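Local structure of L-2,4-diaminobutyric acid acetyltransferase (Geobacillus sp., 6SK1) at residues A[86-91]-A[120-125]. The protein catalyses acetyl transfer from acetyl-coenzyme A to L-2,4-diaminobutyrate, a GNAT-family reaction that in ectoine-producing bacteria belongs to the ectoine pathway. Sequence-based numbering, arbitrary orientation.
Sequences LFVWQV and RFIETT. With COA (coenzyme A), chain B.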
loop_
_atom_site.group_PDB
_atom_site.type_symbol
_atom_site.label_atom_id
_atom_site.label_comp_id
_atom_site.label_asym_id
_atom_site.label_seq_id
_atom_site.Cartn_x
_atom_site.Cartn_y
_atom_site.Cartn_z
ATOM N N LEU A 86 -2.239 -10.287 10.425
ATOM C CA LEU A 86 -2.747 -9.995 9.063
ATOM C C LEU A 86 -3.565 -8.730 9.194
ATOM O O LEU A 86 -4.612 -8.772 9.890
ATOM C CB LEU A 86 -3.607 -11.136 8.541
ATOM C CG LEU A 86 -4.030 -10.938 7.083
ATOM C CD1 LEU A 86 -2.881 -11.042 6.093
ATOM C CD2 LEU A 86 -5.171 -11.826 6.757
ATOM N N PHE A 87 -3.145 -7.633 8.560
ATOM C CA PHE A 87 -3.911 -6.407 8.595
ATOM C C PHE A 87 -4.732 -6.350 7.323
ATOM O O PHE A 87 -4.140 -6.307 6.216
ATOM C CB PHE A 87 -3.009 -5.192 8.745
ATOM C CG PHE A 87 -3.753 -3.947 9.067
ATOM C CD1 PHE A 87 -4.408 -3.280 8.080
ATOM C CD2 PHE A 87 -3.824 -3.465 10.347
ATOM C CE1 PHE A 87 -5.154 -2.193 8.370
ATOM C CE2 PHE A 87 -4.599 -2.406 10.658
ATOM C CZ PHE A 87 -5.274 -1.740 9.687
ATOM N N VAL A 88 -6.058 -6.332 7.447
ATOM C CA VAL A 88 -6.965 -6.210 6.301
ATOM C C VAL A 88 -7.264 -4.746 6.100
ATOM O O VAL A 88 -7.796 -4.091 6.980
ATOM C CB VAL A 88 -8.233 -7.012 6.496
ATOM C CG1 VAL A 88 -9.178 -6.769 5.325
ATOM C CG2 VAL A 88 -7.936 -8.500 6.650
ATOM N N TRP A 89 -6.800 -4.173 4.986
ATOM C CA TRP A 89 -6.953 -2.721 4.865
ATOM C C TRP A 89 -8.010 -2.266 3.915
ATOM O O TRP A 89 -8.369 -1.099 3.964
ATOM C CB TRP A 89 -5.724 -2.053 4.698
ATOM C CG TRP A 89 -4.985 -2.340 3.452
ATOM C CD1 TRP A 89 -4.257 -3.454 3.166
ATOM C CD2 TRP A 89 -4.611 -1.315 2.478
ATOM N NE1 TRP A 89 -3.618 -3.291 1.931
ATOM C CE2 TRP A 89 -3.752 -1.966 1.490
ATOM C CE3 TRP A 89 -4.875 0.124 2.329
ATOM C CZ2 TRP A 89 -3.180 -1.260 0.406
ATOM C CZ3 TRP A 89 -4.321 0.755 1.251
ATOM C CH2 TRP A 89 -3.431 0.101 0.288
ATOM N N GLN A 90 -8.480 -3.135 3.018
ATOM C CA GLN A 90 -9.598 -2.755 2.172
ATOM C C GLN A 90 -10.458 -3.941 1.887
ATOM O O GLN A 90 -9.953 -5.045 1.601
ATOM C CB GLN A 90 -9.127 -2.155 0.859
ATOM C CG GLN A 90 -10.145 -1.336 0.062
ATOM C CD GLN A 90 -9.449 -0.056 -0.678
ATOM O OE1 GLN A 90 -8.291 -0.083 -1.282
ATOM N NE2 GLN A 90 -10.116 1.131 -0.523
ATOM N N VAL A 91 -11.806 -3.810 1.917
ATOM C CA VAL A 91 -12.739 -4.849 1.496
ATOM C C VAL A 91 -13.804 -4.101 0.747
ATOM O O VAL A 91 -14.288 -3.079 1.227
ATOM C CB VAL A 91 -13.405 -5.673 2.627
ATOM C CG1 VAL A 91 -14.007 -6.876 1.993
ATOM C CG2 VAL A 91 -12.444 -6.024 3.707
ATOM N N ARG A 120 -2.109 -15.303 13.490
ATOM C CA ARG A 120 -2.772 -15.450 14.758
ATOM C C ARG A 120 -3.731 -14.345 15.097
ATOM O O ARG A 120 -4.611 -14.528 15.937
ATOM C CB ARG A 120 -1.793 -15.626 15.967
ATOM C CG ARG A 120 -0.718 -16.693 15.822
ATOM C CD ARG A 120 -0.138 -17.168 17.171
ATOM N NE ARG A 120 -0.080 -16.155 18.248
ATOM C CZ ARG A 120 -0.602 -16.314 19.468
ATOM N NH1 ARG A 120 -1.270 -17.425 19.744
ATOM N NH2 ARG A 120 -0.516 -15.350 20.403
ATOM N N PHE A 121 -3.585 -13.186 14.447
ATOM C CA PHE A 121 -4.500 -12.061 14.647
ATOM C C PHE A 121 -4.922 -11.497 13.306
ATOM O O PHE A 121 -4.022 -11.288 12.471
ATOM C CB PHE A 121 -3.870 -10.959 15.524
ATOM C CG PHE A 121 -3.674 -11.396 16.966
ATOM C CD1 PHE A 121 -2.502 -12.067 17.296
ATOM C CD2 PHE A 121 -4.589 -11.123 17.903
ATOM C CE1 PHE A 121 -2.323 -12.462 18.610
ATOM C CE2 PHE A 121 -4.388 -11.534 19.249
ATOM C CZ PHE A 121 -3.314 -12.221 19.565
ATOM N N ILE A 122 -6.163 -11.094 13.218
ATOM C CA ILE A 122 -6.630 -10.254 12.079
ATOM C C ILE A 122 -6.833 -8.908 12.691
ATOM O O ILE A 122 -7.525 -8.767 13.721
ATOM C CB ILE A 122 -7.878 -10.787 11.456
ATOM C CG1 ILE A 122 -7.592 -12.133 10.789
ATOM C CG2 ILE A 122 -8.538 -9.728 10.595
ATOM C CD1 ILE A 122 -8.890 -12.810 10.377
ATOM N N GLU A 123 -6.361 -7.859 12.034
ATOM C CA GLU A 123 -6.539 -6.460 12.482
ATOM C C GLU A 123 -7.080 -5.669 11.276
ATOM O O GLU A 123 -6.666 -5.873 10.151
ATOM C CB GLU A 123 -5.296 -5.870 13.021
ATOM C CG GLU A 123 -4.819 -6.716 14.219
ATOM C CD GLU A 123 -3.676 -6.160 14.952
ATOM O OE1 GLU A 123 -3.135 -5.076 14.630
ATOM O OE2 GLU A 123 -3.158 -6.916 15.849
ATOM N N THR A 124 -7.990 -4.759 11.587
ATOM C CA THR A 124 -8.585 -3.937 10.557
ATOM C C THR A 124 -9.138 -2.706 11.195
ATOM O O THR A 124 -9.374 -2.773 12.400
ATOM C CB THR A 124 -9.663 -4.732 9.796
ATOM O OG1 THR A 124 -10.011 -3.996 8.630
ATOM C CG2 THR A 124 -10.843 -4.998 10.615
ATOM N N THR A 125 -9.568 -1.727 10.459
ATOM C CA THR A 125 -10.323 -0.584 11.039
ATOM C C THR A 125 -11.684 -0.600 10.479
ATOM O O THR A 125 -11.835 -0.805 9.295
ATOM C CB THR A 125 -9.561 0.749 10.934
ATOM O OG1 THR A 125 -9.487 1.141 9.527
ATOM C CG2 THR A 125 -8.302 0.756 11.612
HETATM N N1A COA B . -26.411 -4.438 7.377
HETATM C C2A COA B . -26.286 -5.332 8.310
HETATM N N3A COA B . -25.592 -6.458 8.244
HETATM C C4A COA B . -24.930 -6.581 7.066
HETATM C C5A COA B . -24.990 -5.686 6.010
HETATM C C6A COA B . -25.783 -4.498 6.162
HETATM N N6A COA B . -25.902 -3.588 5.227
HETATM N N7A COA B . -24.192 -6.103 4.953
HETATM C C8A COA B . -23.726 -7.228 5.446
HETATM N N9A COA B . -24.100 -7.564 6.650
HETATM C C1B COA B . -23.676 -8.687 7.415
HETATM C C2B COA B . -24.038 -10.046 6.913
HETATM O O2B COA B . -25.362 -10.389 7.453
HETATM C C3B COA B . -22.931 -10.977 7.338
HETATM O O3B COA B . -23.077 -11.249 8.762
HETATM P P3B COA B . -22.773 -12.708 9.408
HETATM O O7A COA B . -21.308 -12.884 9.226
HETATM O O8A COA B . -23.308 -12.515 10.878
HETATM O O9A COA B . -23.619 -13.646 8.609
HETATM C C4B COA B . -21.735 -10.044 7.217
HETATM O O4B COA B . -22.226 -8.726 7.341
HETATM C C5B COA B . -21.015 -10.125 5.905
HETATM O O5B COA B . -21.942 -10.146 4.807
HETATM P P1A COA B . -21.543 -10.287 3.309
HETATM O O1A COA B . -22.800 -10.496 2.523
HETATM O O2A COA B . -20.432 -11.295 3.185
HETATM O O3A COA B . -20.973 -8.849 2.984
HETATM P P2A COA B . -20.903 -8.135 1.579
HETATM O O4A COA B . -20.470 -9.135 0.540
HETATM O O5A COA B . -22.183 -7.375 1.316
HETATM O O6A COA B . -19.708 -7.082 1.772
HETATM C CBP COA B . -18.831 -5.014 2.556
HETATM C CCP COA B . -19.560 -6.260 2.952
HETATM C CDP COA B . -18.471 -4.329 3.854
HETATM C CEP COA B . -17.541 -5.413 1.860
HETATM C CAP COA B . -19.666 -4.113 1.641
HETATM O OAP COA B . -20.826 -3.628 2.423
HETATM C C9P COA B . -18.940 -2.962 1.091
HETATM O O9P COA B . -18.282 -3.109 0.064
HETATM N N8P COA B . -19.022 -1.831 1.720
HETATM C C7P COA B . -18.454 -0.583 1.117
HETATM C C6P COA B . -16.959 -0.664 1.253
HETATM C C5P COA B . -16.539 -0.782 2.699
HETATM O O5P COA B . -17.058 -0.073 3.490
HETATM N N4P COA B . -15.570 -1.677 3.079
HETATM C C3P COA B . -15.050 -1.886 4.308
HETATM C C2P COA B . -14.026 -0.775 4.564
HETATM S S1P COA B . -12.446 -1.008 3.540
HETATM O O HOH W 1 -10.317 -0.613 6.649
#
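Phe-87 lays one face of its ring against the backbone of Glu-123 and Thr-124, one step before the two parallel strands of the GNAT acetyltransferase core part, where coenzyme A enters between them. The strands, linked by helix 102-112 in a beta-alpha-beta crossover, run with their directions 27° apart. Glu-123 O sits 3.6 Å above the ring plane, displaced toward the rim, with Thr-124 CA over the same face. The ring swings there because its CG stands anti to the backbone N (chi1 -168°). The Glu-123 side chain crosses it at about a right angle: Phe-87 CD2 meets Glu-123 CB at 3.9 Å, while the extended chain carries the carboxylate onward, its plane steeply turned from the ring's. Phe-77 and, from the second subunit, Tyr-56 also meet this ring. With an alanine in place of Phe-87, a gap is likely to open over Glu-123 O, and the two neighbouring aromatic rings would lose their shared partner.

On the other side of the sheet, Val-88 and Ile-122 lie side by side and point the same way, toward helix 131-143, their CG2 methyls 4.2 Å apart. Between the two layers the backbone ladder is short: Leu-86 N donates to Phe-121 O, Leu-86 O accepts from Glu-123 N, and Val-88 N reaches Glu-123 O at 2.8 Å. Beyond Val-88 the strands splay, and a classic bulge at Trp-89 and Gln-90 faces Ser-75. The pantetheine arm uses the opening: COA N4P donates to Val-91 O at 2.7 Å. At the fork a side chain replaces the next backbone rung, Thr-124 OG1, anti to its own N, donating to Val-88 O at 2.8 Å from 29° outside the carbonyl plane.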